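Local structure of DNA polymerase III subunit beta (Pseudomonas aeruginosa, 4TSZ) at residues E[47-50]-E[51-54]; E[136-139]-E[140-144]; E[271-274]-E[275-278]; E[351-354]-E[355-358]. The protein forms the ring-shaped sliding clamp that tethers DNA polymerases and other proteins to DNA and gives them processivity. All blocks are in the same frame, centred on the assembly; numbering follows the deposited sequence.

Contact 1 (E[47-50]-E[51-54])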
ATOM      1  N   GLY E  47      11.131  18.697  14.235  1.00 45.18           N
ATOM      2  CA  GLY E  47      10.391  17.488  14.583  1.00 43.66           C
ATOM      3  C   GLY E  47      11.331  16.507  15.251  1.00 48.19           C
ATOM      4  O   GLY E  47      12.505  16.435  14.881  1.00 49.19           O
ATOM      5  N   THR E  48      10.837  15.763  16.254  1.00 44.37           N
ATOM      6  CA  THR E  48      11.627  14.784  17.007  1.00 43.74           C
ATOM      7  C   THR E  48      10.786  13.631  17.549  1.00 47.95           C
ATOM      8  O   THR E  48       9.576  13.782  17.754  1.00 48.42           O
ATOM      9  CB  THR E  48      12.459  15.474  18.127  1.00 49.74           C
ATOM     10  OG1 THR E  48      13.433  14.552  18.612  1.00 52.29           O
ATOM     11  CG2 THR E  48      11.606  15.981  19.300  1.00 47.00           C
ATOM     12  N   ASP E  49      11.439  12.494  17.811  1.00 44.58           N
ATOM     13  CA  ASP E  49      10.845  11.313  18.449  1.00 44.30           C
ATOM     14  C   ASP E  49      11.735  10.943  19.650  1.00 49.91           C
ATOM     15  O   ASP E  49      11.607   9.853  20.210  1.00 50.21           O
ATOM     16  CB  ASP E  49      10.685  10.136  17.446  1.00 44.66           C
ATOM     17  CG  ASP E  49      11.976   9.481  16.957  1.00 47.84           C
ATOM     18  OD1 ASP E  49      13.060  10.017  17.246  1.00 49.22           O
ATOM     19  OD2 ASP E  49      11.893   8.441  16.266  1.00 49.78           O
ATOM     20  N   LEU E  50      12.654  11.877  20.015  1.00 47.16           N
ATOM     21  CA  LEU E  50      13.678  11.796  21.067  1.00 47.86           C
ATOM     22  C   LEU E  50      14.942  10.997  20.669  1.00 54.09           C
ATOM     23  O   LEU E  50      15.971  11.136  21.336  1.00 55.29           O
ATOM     24  CB  LEU E  50      13.129  11.358  22.440  1.00 48.29           C
ATOM     25  CG  LEU E  50      12.003  12.207  23.041  1.00 53.23           C
ATOM     26  CD1 LEU E  50      11.244  11.422  24.088  1.00 53.53           C
ATOM     27  CD2 LEU E  50      12.537  13.488  23.645  1.00 56.27           C
ATOM     28  N   GLU E  51      14.867  10.176  19.586  1.00 50.58           N
ATOM     29  CA  GLU E  51      15.988   9.398  19.038  1.00 50.84           C
ATOM     30  C   GLU E  51      16.627  10.236  17.934  1.00 53.88           C
ATOM     31  O   GLU E  51      17.839  10.460  17.937  1.00 53.24           O
ATOM     32  CB  GLU E  51      15.508   8.017  18.504  1.00 51.86           C
ATOM     33  CG  GLU E  51      16.598   7.157  17.856  1.00 69.00           C
ATOM     34  CD  GLU E  51      16.157   6.108  16.838  1.00 87.00           C
ATOM     35  OE1 GLU E  51      16.371   6.339  15.626  1.00 54.93           O
ATOM     36  OE2 GLU E  51      15.644   5.039  17.248  1.00 78.70           O
ATOM     37  N   VAL E  52      15.784  10.701  16.997  1.00 50.53           N
ATOM     38  CA  VAL E  52      16.176  11.537  15.875  1.00 50.69           C
ATOM     39  C   VAL E  52      15.512  12.903  15.976  1.00 52.06           C
ATOM     40  O   VAL E  52      14.416  13.029  16.521  1.00 50.55           O
ATOM     41  CB  VAL E  52      15.988  10.885  14.461  1.00 55.01           C
ATOM     42  CG1 VAL E  52      16.653   9.515  14.375  1.00 54.99           C
ATOM     43  CG2 VAL E  52      14.519  10.801  14.057  1.00 54.58           C
ATOM     44  N   GLU E  53      16.196  13.922  15.457  1.00 48.46           N
ATOM     45  CA  GLU E  53      15.701  15.286  15.379  1.00 47.24           C
ATOM     46  C   GLU E  53      15.936  15.778  13.958  1.00 49.75           C
ATOM     47  O   GLU E  53      17.048  15.666  13.435  1.00 49.76           O
ATOM     48  CB  GLU E  53      16.394  16.203  16.399  1.00 48.87           C
ATOM     49  CG  GLU E  53      15.830  17.609  16.395  1.00 55.47           C
ATOM     50  CD  GLU E  53      16.656  18.621  17.155  1.00 74.81           C
ATOM     51  OE1 GLU E  53      16.247  19.005  18.275  1.00 82.17           O
ATOM     52  OE2 GLU E  53      17.714  19.034  16.628  1.00 64.11           O
ATOM     53  N   LEU E  54      14.892  16.310  13.339  1.00 45.36           N
ATOM     54  CA  LEU E  54      15.005  16.858  12.001  1.00 45.67           C
ATOM     55  C   LEU E  54      14.624  18.328  12.023  1.00 48.41           C
ATOM     56  O   LEU E  54      13.598  18.690  12.591  1.00 45.46           O
ATOM     57  CB  LEU E  54      14.171  16.053  10.991  1.00 45.52           C
ATOM     58  CG  LEU E  54      14.417  16.344   9.495  1.00 52.14           C
ATOM     59  CD1 LEU E  54      15.887  16.176   9.107  1.00 53.02           C
ATOM     60  CD2 LEU E  54      13.593  15.415   8.629  1.00 57.02           C
TER
HETATM   61  O   HOH W   1      14.052   7.639  14.835  1.00 44.04           O

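Contact 2 (E[136-139]-E[140-144])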
ATOM      1  N   LEU E 136      27.001   8.289   0.459  1.00 52.61           N
ATOM      2  CA  LEU E 136      26.516   7.909   1.784  1.00 49.81           C
ATOM      3  C   LEU E 136      25.260   7.042   1.688  1.00 50.58           C
ATOM      4  O   LEU E 136      25.168   6.042   2.399  1.00 48.15           O
ATOM      5  CB  LEU E 136      26.286   9.135   2.684  1.00 49.45           C
ATOM      6  CG  LEU E 136      25.806   8.861   4.119  1.00 51.94           C
ATOM      7  CD1 LEU E 136      26.758   7.927   4.876  1.00 51.82           C
ATOM      8  CD2 LEU E 136      25.614  10.152   4.874  1.00 55.80           C
ATOM      9  N   ARG E 137      24.308   7.415   0.801  1.00 47.72           N
ATOM     10  CA  ARG E 137      23.081   6.657   0.580  1.00 46.87           C
ATOM     11  C   ARG E 137      23.395   5.223   0.112  1.00 52.36           C
ATOM     12  O   ARG E 137      22.754   4.289   0.597  1.00 52.67           O
ATOM     13  CB  ARG E 137      22.132   7.364  -0.412  1.00 48.90           C
ATOM     14  CG  ARG E 137      20.698   6.898  -0.218  1.00 57.08           C
ATOM     15  CD  ARG E 137      19.757   7.243  -1.342  1.00 57.32           C
ATOM     16  NE  ARG E 137      18.495   6.528  -1.152  1.00 61.34           N
ATOM     17  CZ  ARG E 137      17.292   7.083  -1.227  1.00 73.37           C
ATOM     18  NH1 ARG E 137      17.165   8.376  -1.510  1.00 53.65           N
ATOM     19  NH2 ARG E 137      16.203   6.350  -1.029  1.00 62.84           N
ATOM     20  N   ARG E 138      24.383   5.061  -0.808  1.00 48.76           N
ATOM     21  CA  ARG E 138      24.877   3.776  -1.323  1.00 48.15           C
ATOM     22  C   ARG E 138      25.347   2.890  -0.158  1.00 50.15           C
ATOM     23  O   ARG E 138      24.948   1.737  -0.090  1.00 48.01           O
ATOM     24  CB  ARG E 138      26.031   3.995  -2.321  1.00 49.91           C
ATOM     25  CG  ARG E 138      26.593   2.709  -2.956  1.00 64.65           C
ATOM     26  CD  ARG E 138      27.896   2.955  -3.724  1.00 81.99           C
ATOM     27  NE  ARG E 138      28.210   1.875  -4.679  1.00 92.66           N
ATOM     28  CZ  ARG E 138      29.126   0.917  -4.495  1.00110.17           C
ATOM     29  NH1 ARG E 138      29.849   0.882  -3.384  1.00 97.75           N
ATOM     30  NH2 ARG E 138      29.328  -0.008  -5.426  1.00102.87           N
ATOM     31  N   LEU E 139      26.161   3.437   0.772  1.00 48.36           N
ATOM     32  CA  LEU E 139      26.661   2.701   1.943  1.00 47.98           C
ATOM     33  C   LEU E 139      25.524   2.143   2.793  1.00 50.26           C
ATOM     34  O   LEU E 139      25.585   0.978   3.204  1.00 50.55           O
ATOM     35  CB  LEU E 139      27.590   3.568   2.807  1.00 48.42           C
ATOM     36  CG  LEU E 139      28.944   3.957   2.214  1.00 54.48           C
ATOM     37  CD1 LEU E 139      29.679   4.866   3.146  1.00 54.63           C
ATOM     38  CD2 LEU E 139      29.821   2.738   1.941  1.00 56.61           C
ATOM     39  N   ILE E 140      24.464   2.959   3.009  1.00 44.31           N
ATOM     40  CA  ILE E 140      23.296   2.571   3.806  1.00 41.77           C
ATOM     41  C   ILE E 140      22.445   1.547   3.040  1.00 43.68           C
ATOM     42  O   ILE E 140      22.168   0.482   3.584  1.00 41.68           O
ATOM     43  CB  ILE E 140      22.458   3.795   4.293  1.00 43.78           C
ATOM     44  CG1 ILE E 140      23.315   4.792   5.109  1.00 44.52           C
ATOM     45  CG2 ILE E 140      21.216   3.330   5.091  1.00 43.75           C
ATOM     46  CD1 ILE E 140      22.689   6.226   5.307  1.00 50.66           C
ATOM     47  N   ASP E 141      22.034   1.875   1.795  1.00 40.53           N
ATOM     48  CA  ASP E 141      21.179   1.021   0.969  1.00 40.82           C
ATOM     49  C   ASP E 141      21.808  -0.327   0.591  1.00 44.41           C
ATOM     50  O   ASP E 141      21.075  -1.296   0.441  1.00 42.55           O
ATOM     51  CB  ASP E 141      20.669   1.765  -0.278  1.00 43.39           C
ATOM     52  CG  ASP E 141      19.673   2.888  -0.007  1.00 50.77           C
ATOM     53  OD1 ASP E 141      19.099   2.929   1.111  1.00 48.20           O
ATOM     54  OD2 ASP E 141      19.452   3.714  -0.919  1.00 56.62           O
ATOM     55  N   ARG E 142      23.146  -0.402   0.478  1.00 42.16           N
ATOM     56  CA  ARG E 142      23.805  -1.671   0.157  1.00 43.08           C
ATOM     57  C   ARG E 142      23.882  -2.607   1.364  1.00 45.12           C
ATOM     58  O   ARG E 142      24.194  -3.781   1.192  1.00 45.17           O
ATOM     59  CB  ARG E 142      25.227  -1.465  -0.442  1.00 44.76           C
ATOM     60  CG  ARG E 142      25.288  -0.850  -1.843  1.00 59.98           C
ATOM     61  CD  ARG E 142      24.813  -1.777  -2.933  1.00 75.97           C
ATOM     62  NE  ARG E 142      24.733  -1.099  -4.228  1.00 87.57           N
ATOM     63  CZ  ARG E 142      25.673  -1.148  -5.165  1.00103.83           C
ATOM     64  NH1 ARG E 142      26.787  -1.843  -4.964  1.00 94.52           N
ATOM     65  NH2 ARG E 142      25.508  -0.504  -6.312  1.00 93.25           N
ATOM     66  N   THR E 143      23.628  -2.100   2.584  1.00 41.54           N
ATOM     67  CA  THR E 143      23.780  -2.909   3.795  1.00 40.48           C
ATOM     68  C   THR E 143      22.611  -2.985   4.759  1.00 41.14           C
ATOM     69  O   THR E 143      22.603  -3.906   5.576  1.00 39.37           O
ATOM     70  CB  THR E 143      25.034  -2.447   4.579  1.00 43.06           C
ATOM     71  OG1 THR E 143      24.800  -1.128   5.078  1.00 38.73           O
ATOM     72  CG2 THR E 143      26.321  -2.492   3.744  1.00 38.30           C
ATOM     73  N   SER E 144      21.665  -2.016   4.714  1.00 38.25           N
ATOM     74  CA  SER E 144      20.566  -1.878   5.683  1.00 37.12           C
ATOM     75  C   SER E 144      19.691  -3.089   5.958  1.00 38.16           C
ATOM     76  O   SER E 144      19.264  -3.260   7.096  1.00 34.66           O
ATOM     77  CB  SER E 144      19.732  -0.624   5.444  1.00 40.38           C
ATOM     78  OG  SER E 144      18.938  -0.732   4.273  1.00 43.79           O
TER
HETATM   79  O   HOH W   2      16.539   4.471   1.044  1.00 42.19           O

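Contact 3 (E[271-274]-E[275-278])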
ATOM      1  N   ARG E 271      11.527 -18.886  -7.210  1.00 39.27           N
ATOM      2  CA  ARG E 271      10.641 -20.009  -7.577  1.00 39.25           C
ATOM      3  C   ARG E 271      10.662 -21.090  -6.509  1.00 44.76           C
ATOM      4  O   ARG E 271       9.595 -21.506  -6.054  1.00 44.91           O
ATOM      5  CB  ARG E 271      11.008 -20.609  -8.936  1.00 37.99           C
ATOM      6  CG  ARG E 271      10.589 -19.744 -10.117  1.00 45.25           C
ATOM      7  CD  ARG E 271      10.768 -20.438 -11.444  1.00 45.04           C
ATOM      8  NE  ARG E 271      12.159 -20.437 -11.894  1.00 47.80           N
ATOM      9  CZ  ARG E 271      12.690 -19.509 -12.678  1.00 54.85           C
ATOM     10  NH1 ARG E 271      11.960 -18.482 -13.093  1.00 38.65           N
ATOM     11  NH2 ARG E 271      13.955 -19.600 -13.058  1.00 46.15           N
ATOM     12  N   THR E 272      11.872 -21.539  -6.102  1.00 41.83           N
ATOM     13  CA  THR E 272      12.032 -22.580  -5.081  1.00 41.95           C
ATOM     14  C   THR E 272      11.515 -22.148  -3.698  1.00 44.16           C
ATOM     15  O   THR E 272      10.938 -22.971  -2.995  1.00 43.65           O
ATOM     16  CB  THR E 272      13.460 -23.159  -5.055  1.00 49.37           C
ATOM     17  OG1 THR E 272      14.388 -22.125  -4.743  1.00 48.60           O
ATOM     18  CG2 THR E 272      13.844 -23.847  -6.362  1.00 51.51           C
ATOM     19  N   ALA E 273      11.687 -20.848  -3.341  1.00 40.08           N
ATOM     20  CA  ALA E 273      11.250 -20.251  -2.072  1.00 39.11           C
ATOM     21  C   ALA E 273       9.764 -20.477  -1.781  1.00 41.81           C
ATOM     22  O   ALA E 273       9.404 -20.679  -0.617  1.00 40.37           O
ATOM     23  CB  ALA E 273      11.565 -18.761  -2.045  1.00 38.93           C
ATOM     24  N   ILE E 274       8.914 -20.489  -2.842  1.00 37.94           N
ATOM     25  CA  ILE E 274       7.459 -20.741  -2.764  1.00 37.07           C
ATOM     26  C   ILE E 274       7.167 -22.044  -1.993  1.00 40.74           C
ATOM     27  O   ILE E 274       6.260 -22.075  -1.160  1.00 39.81           O
ATOM     28  CB  ILE E 274       6.794 -20.710  -4.179  1.00 39.85           C
ATOM     29  CG1 ILE E 274       6.969 -19.310  -4.832  1.00 39.14           C
ATOM     30  CG2 ILE E 274       5.298 -21.109  -4.134  1.00 38.59           C
ATOM     31  CD1 ILE E 274       6.898 -19.278  -6.359  1.00 42.10           C
ATOM     32  N   LEU E 275       7.965 -23.092  -2.246  1.00 38.20           N
ATOM     33  CA  LEU E 275       7.793 -24.381  -1.578  1.00 38.07           C
ATOM     34  C   LEU E 275       8.737 -24.664  -0.401  1.00 41.76           C
ATOM     35  O   LEU E 275       8.814 -25.797   0.071  1.00 41.79           O
ATOM     36  CB  LEU E 275       7.681 -25.535  -2.583  1.00 38.97           C
ATOM     37  CG  LEU E 275       6.561 -25.376  -3.627  1.00 43.42           C
ATOM     38  CD1 LEU E 275       6.492 -26.577  -4.544  1.00 45.13           C
ATOM     39  CD2 LEU E 275       5.196 -25.105  -2.960  1.00 43.13           C
ATOM     40  N   SER E 276       9.423 -23.622   0.102  1.00 37.87           N
ATOM     41  CA  SER E 276      10.276 -23.762   1.281  1.00 37.33           C
ATOM     42  C   SER E 276       9.391 -23.548   2.525  1.00 41.46           C
ATOM     43  O   SER E 276       8.290 -22.992   2.410  1.00 41.56           O
ATOM     44  CB  SER E 276      11.426 -22.757   1.256  1.00 38.31           C
ATOM     45  OG  SER E 276      10.985 -21.434   1.511  1.00 43.97           O
ATOM     46  N   ASN E 277       9.860 -24.013   3.696  1.00 38.42           N
ATOM     47  CA  ASN E 277       9.178 -23.844   4.987  1.00 39.50           C
ATOM     48  C   ASN E 277       8.920 -22.339   5.196  1.00 43.82           C
ATOM     49  O   ASN E 277       9.836 -21.534   5.013  1.00 44.54           O
ATOM     50  CB  ASN E 277      10.056 -24.407   6.108  1.00 40.80           C
ATOM     51  CG  ASN E 277       9.391 -24.467   7.459  1.00 51.72           C
ATOM     52  OD1 ASN E 277       9.083 -23.448   8.090  1.00 46.39           O
ATOM     53  ND2 ASN E 277       9.192 -25.666   7.956  1.00 41.09           N
ATOM     54  N   GLU E 278       7.673 -21.961   5.502  1.00 40.52           N
ATOM     55  CA  GLU E 278       7.275 -20.559   5.671  1.00 39.86           C
ATOM     56  C   GLU E 278       8.018 -19.837   6.803  1.00 44.40           C
ATOM     57  O   GLU E 278       8.257 -18.630   6.713  1.00 43.31           O
ATOM     58  CB  GLU E 278       5.757 -20.444   5.833  1.00 41.05           C
TER
HETATM   59  O   HOH W   3       7.972 -19.951   2.086  1.00 39.41           O
HETATM   60  O   HOH W   4       5.991 -23.411   1.268  1.00 45.57           O

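Contact 4 (E[351-354]-E[355-358])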
ATOM      1  N   VAL E 351      29.823 -13.217  -0.541  1.00 44.72           N
ATOM      2  CA  VAL E 351      29.236 -12.739  -1.789  1.00 43.37           C
ATOM      3  C   VAL E 351      29.755 -11.343  -2.142  1.00 46.55           C
ATOM      4  O   VAL E 351      29.852 -10.474  -1.274  1.00 44.77           O
ATOM      5  CB  VAL E 351      27.678 -12.823  -1.785  1.00 45.34           C
ATOM      6  CG1 VAL E 351      27.109 -12.624  -3.189  1.00 44.54           C
ATOM      7  CG2 VAL E 351      27.189 -14.155  -1.214  1.00 45.10           C
ATOM      8  N   HIS E 352      30.093 -11.147  -3.423  1.00 44.09           N
ATOM      9  CA  HIS E 352      30.579  -9.884  -3.960  1.00 44.22           C
ATOM     10  C   HIS E 352      29.945  -9.608  -5.306  1.00 47.23           C
ATOM     11  O   HIS E 352      29.459 -10.528  -5.969  1.00 46.26           O
ATOM     12  CB  HIS E 352      32.102  -9.956  -4.215  1.00 46.63           C
ATOM     13  CG  HIS E 352      32.973 -10.102  -3.014  1.00 50.46           C
ATOM     14  ND1 HIS E 352      32.994  -9.149  -2.010  1.00 51.64           N
ATOM     15  CD2 HIS E 352      33.911 -11.038  -2.748  1.00 53.44           C
ATOM     16  CE1 HIS E 352      33.900  -9.565  -1.141  1.00 52.07           C
ATOM     17  NE2 HIS E 352      34.482 -10.695  -1.547  1.00 53.57           N
ATOM     18  N   GLU E 353      30.068  -8.351  -5.765  1.00 45.32           N
ATOM     19  CA  GLU E 353      29.714  -7.949  -7.122  1.00 45.99           C
ATOM     20  C   GLU E 353      30.807  -8.555  -8.018  1.00 52.17           C
ATOM     21  O   GLU E 353      31.865  -8.944  -7.512  1.00 51.56           O
ATOM     22  CB  GLU E 353      29.698  -6.422  -7.263  1.00 47.21           C
ATOM     23  CG  GLU E 353      28.538  -5.759  -6.547  1.00 48.47           C
ATOM     24  CD  GLU E 353      28.251  -4.317  -6.925  1.00 66.30           C
ATOM     25  OE1 GLU E 353      29.207  -3.557  -7.204  1.00 70.89           O
ATOM     26  OE2 GLU E 353      27.059  -3.938  -6.910  1.00 57.38           O
ATOM     27  N   ALA E 354      30.547  -8.665  -9.329  1.00 52.12           N
ATOM     28  CA  ALA E 354      31.472  -9.275 -10.278  1.00 54.25           C
ATOM     29  C   ALA E 354      32.832  -8.612 -10.404  1.00 60.85           C
ATOM     30  O   ALA E 354      33.836  -9.322 -10.500  1.00 61.22           O
ATOM     31  CB  ALA E 354      30.825  -9.373 -11.654  1.00 55.41           C
ATOM     32  N   ASP E 355      32.871  -7.265 -10.435  1.00 58.96           N
ATOM     33  CA  ASP E 355      34.089  -6.500 -10.739  1.00 60.97           C
ATOM     34  C   ASP E 355      34.814  -5.781  -9.597  1.00 63.85           C
ATOM     35  O   ASP E 355      35.819  -5.116  -9.856  1.00 63.66           O
ATOM     36  CB  ASP E 355      33.811  -5.527 -11.909  1.00 63.71           C
ATOM     37  CG  ASP E 355      32.751  -4.455 -11.635  1.00 74.48           C
ATOM     38  OD1 ASP E 355      32.095  -4.511 -10.555  1.00 71.88           O
ATOM     39  OD2 ASP E 355      32.566  -3.572 -12.500  1.00 85.19           O
ATOM     40  N   ASN E 356      34.319  -5.891  -8.354  1.00 59.56           N
ATOM     41  CA  ASN E 356      34.946  -5.204  -7.214  1.00 59.18           C
ATOM     42  C   ASN E 356      34.649  -5.895  -5.875  1.00 60.11           C
ATOM     43  O   ASN E 356      33.694  -6.672  -5.774  1.00 57.93           O
ATOM     44  CB  ASN E 356      34.507  -3.725  -7.172  1.00 58.33           C
ATOM     45  CG  ASN E 356      33.066  -3.532  -6.770  1.00 67.65           C
ATOM     46  OD1 ASN E 356      32.764  -3.314  -5.601  1.00 66.59           O
ATOM     47  ND2 ASN E 356      32.140  -3.660  -7.710  1.00 55.89           N
ATOM     48  N   ASP E 357      35.463  -5.580  -4.853  1.00 56.43           N
ATOM     49  CA  ASP E 357      35.329  -6.104  -3.490  1.00 55.32           C
ATOM     50  C   ASP E 357      34.786  -5.047  -2.504  1.00 57.66           C
ATOM     51  O   ASP E 357      34.754  -5.321  -1.302  1.00 57.56           O
ATOM     52  CB  ASP E 357      36.680  -6.683  -2.997  1.00 58.53           C
ATOM     53  CG  ASP E 357      37.216  -7.879  -3.775  1.00 67.94           C
ATOM     54  OD1 ASP E 357      36.417  -8.542  -4.483  1.00 67.04           O
ATOM     55  OD2 ASP E 357      38.427  -8.177  -3.648  1.00 74.35           O
ATOM     56  N   ASP E 358      34.338  -3.856  -3.003  1.00 53.84           N
ATOM     57  CA  ASP E 358      33.792  -2.745  -2.181  1.00 52.50           C
ATOM     58  C   ASP E 358      32.630  -3.182  -1.303  1.00 52.82           C
ATOM     59  O   ASP E 358      32.549  -2.755  -0.153  1.00 51.04           O
ATOM     60  CB  ASP E 358      33.380  -1.529  -3.037  1.00 54.72           C
ATOM     61  CG  ASP E 358      34.478  -0.922  -3.901  1.00 68.18           C
ATOM     62  OD1 ASP E 358      35.681  -1.181  -3.622  1.00 68.62           O
ATOM     63  OD2 ASP E 358      34.140  -0.171  -4.842  1.00 77.03           O
TER
HETATM   64  O   HOH W   5      31.349  -6.211  -4.311  1.00 36.36           O

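Contact 1 (E[47-50]-E[51-54])
Asp49 reaches across the turn between strands 42-48 and 52-59 and takes hold of two backbone N-H groups just after it. From its CB the chain rises to CG, set between the backbone N and the carbonyl carbon (chi1 69°), and CG stands about equally far from the amide nitrogens of Glu51 and Val52. OD1 then does the gripping. Val52 N meets it at 2.8 Å, nearly in line with its C-O bond and with an almost straight N-H (179°), while Glu51 N comes at 3.0 Å from above the carboxylate plane. The CG2 methyl of Val52 lies 3.6 Å from the same OD1. At the other tip, OD2 accepts from a water 2.7 Å away, which also makes a weak bond to Glu51 OE1. Val52 O, meanwhile, takes two donors: Thr48 OG1 at 2.8 Å, from above the carbonyl plane, and Asp49 N in a longer bond. The Thr48 hydroxyl also accepts from Leu50 N at 3.1 Å, an ST turn inside the hairpin loop. Farther from the turn, Gly47 and Leu54 form an antiparallel hydrogen-bonded pair, and Glu53 continues the sheet through backbone bonds to Thr235 on strand 232-237. The two N-H groups on OD1 fix the carboxylate and hold the turn closed, its charge probably balanced in part by a weak, long ion pair between OD2 and Lys200.

Contact 2 (E[136-139]-E[140-144])
Arg137 and Asp141, one helical turn apart, slant across each other with their guanidinium and carboxylate planes 60° apart. The arginine nevertheless presents its edge: Arg137 NE points at OD2 of Asp141, 3.0 Å away and close to the guanidinium plane, and the oxygen is met on its syn side, making a salt bridge. Extended from CG to NE, with CG anti to the backbone N, Arg137 passes its CG 3.5 Å from the same OD2. A water accepts weakly from Arg137 NH2 and donates to Asp141 OD1, adding a second link. This is an i to i+4 pair on helix 133-141 in the central domain of the clamp, and Asp141 N also bonds to Arg137 O at 2.8 Å. The next pair four residues apart, Arg138 and Arg142, meets differently. Arg142 bends at chi2 (-71°) and brings its NH1 over one face of the Arg138 guanidinium, 3.2 Å from Arg138 NH2, the planes turned 53°. Glu353 probably offsets the like charges: its OE2 forms a salt bridge with Arg142 NH1, and OE1 lies in a long, weak ion pair with Arg138. Four residues on from Leu139, Thr143 OG1 donates to Leu139 O at 2.9 Å, in the carbonyl plane.

Contact 3 (E[271-274]-E[275-278])
Leu275 lies against its neighbour Ile274 close to the C-terminal part of helix 262-273. The two apolar side chains lie obliquely to one another, Ile274 CG2 coming within 4.2 Å of Leu275 CD2, and CD2 also rests 3.7 Å from the Ile274 carbonyl oxygen. With CG anti to the carbonyl carbon (chi1 -56°), the Leu275 side chain is carried back alongside the preceding peptide. Glu302 and Ala304 touch it, and Thr108 of the second subunit packs on it as well. Ile274, in turn, packs on Ser82 of that subunit, which places this part of the chain at the interface between the two clamp subunits. Ala273 to Ser276 form a type I beta turn between helix 262-273 and the loop toward strand 282-288 of the C-terminal domain. Leu275 N still reaches Thr272 O at 3.1 Å, though from well above the carbonyl plane. Ser276 takes over at the turn's far end. Both its backbone N, at 3.0 Å, and its hydroxyl OG, at 2.8 Å, donate to Ala273 O, but they arrive from different directions: OG lies in the carbonyl plane on a lone pair, whereas N comes from above that plane. A chi1 of 72° sets OG over its own main chain, flanked by N and C alike, and so turns it toward the Ala273 oxygen. One water donates to both Ala273 O and Ser276 O; a second joins Ile274 O, at 2.8 Å, to Ser276 O.

Contact 4 (E[351-354]-E[355-358])
Asn356 ND2 donates to two acidic side chains at once, Glu353 OE1 and Asp355 OD1, each 3.0 Å away. Both oxygens lie close to the plane of the amide, so the two hydrogens of the NH2 group are used and its rotation is fixed. The bond to Glu353 is nearly straight (173°) and uses the anti lone pair of OE1, with the carboxylate turned 85° from the amide. Asp355 OD1, by contrast, is approached from above its carboxylate plane. The first torsion of Asn356 (chi1 71°) swings the amide back toward Glu353. The amide probably eases the closeness of the two acids, Glu353 OE1 and Asp355 OD1 being 4.5 Å apart. Nearer the strand, Asp357 OD1 sits 3.9 Å above the centre of one face of the His352 ring; Asp357 OD1 forms a salt bridge with Arg339, while His352 ND1 bonds to Ser359 O. A water accepts from Glu353 N and probably donates to Asn356 O. The turn thus links neighbouring strands 349-353 and 359-363 in the eight-stranded sheet, where 359-363 adjoins strand 177-184. Arg339 belongs to strand 337-342, and Glu353 OE2 accepts from Gly334 N as well as pairing with Arg142 NH1.

In the fold
Contacts 1 and 4 both close a link between adjacent antiparallel strands, in two different eight-stranded sheets, and both rely on acidic or amide side chains: Asp49 receives backbone N-H groups, whereas Asn356 supplies its own to two acids. Contacts 2 and 3 concern the C-terminal parts of helices, the first governed by charged pairs, the second by apolar side chains and a serine hydroxyl. Contact 3 is the most buried and the one touched by the second subunit; contact 4 is nearest the surface, with exposed Asp355 and Asp357, and contacts 1 and 2 fall between. Contacts 2 and 4 meet directly through Arg142 and Glu353, joining the central and C-terminal domains. Contact 1, in the N-terminal domain, is centred about 40 Å from the centre of contact 3.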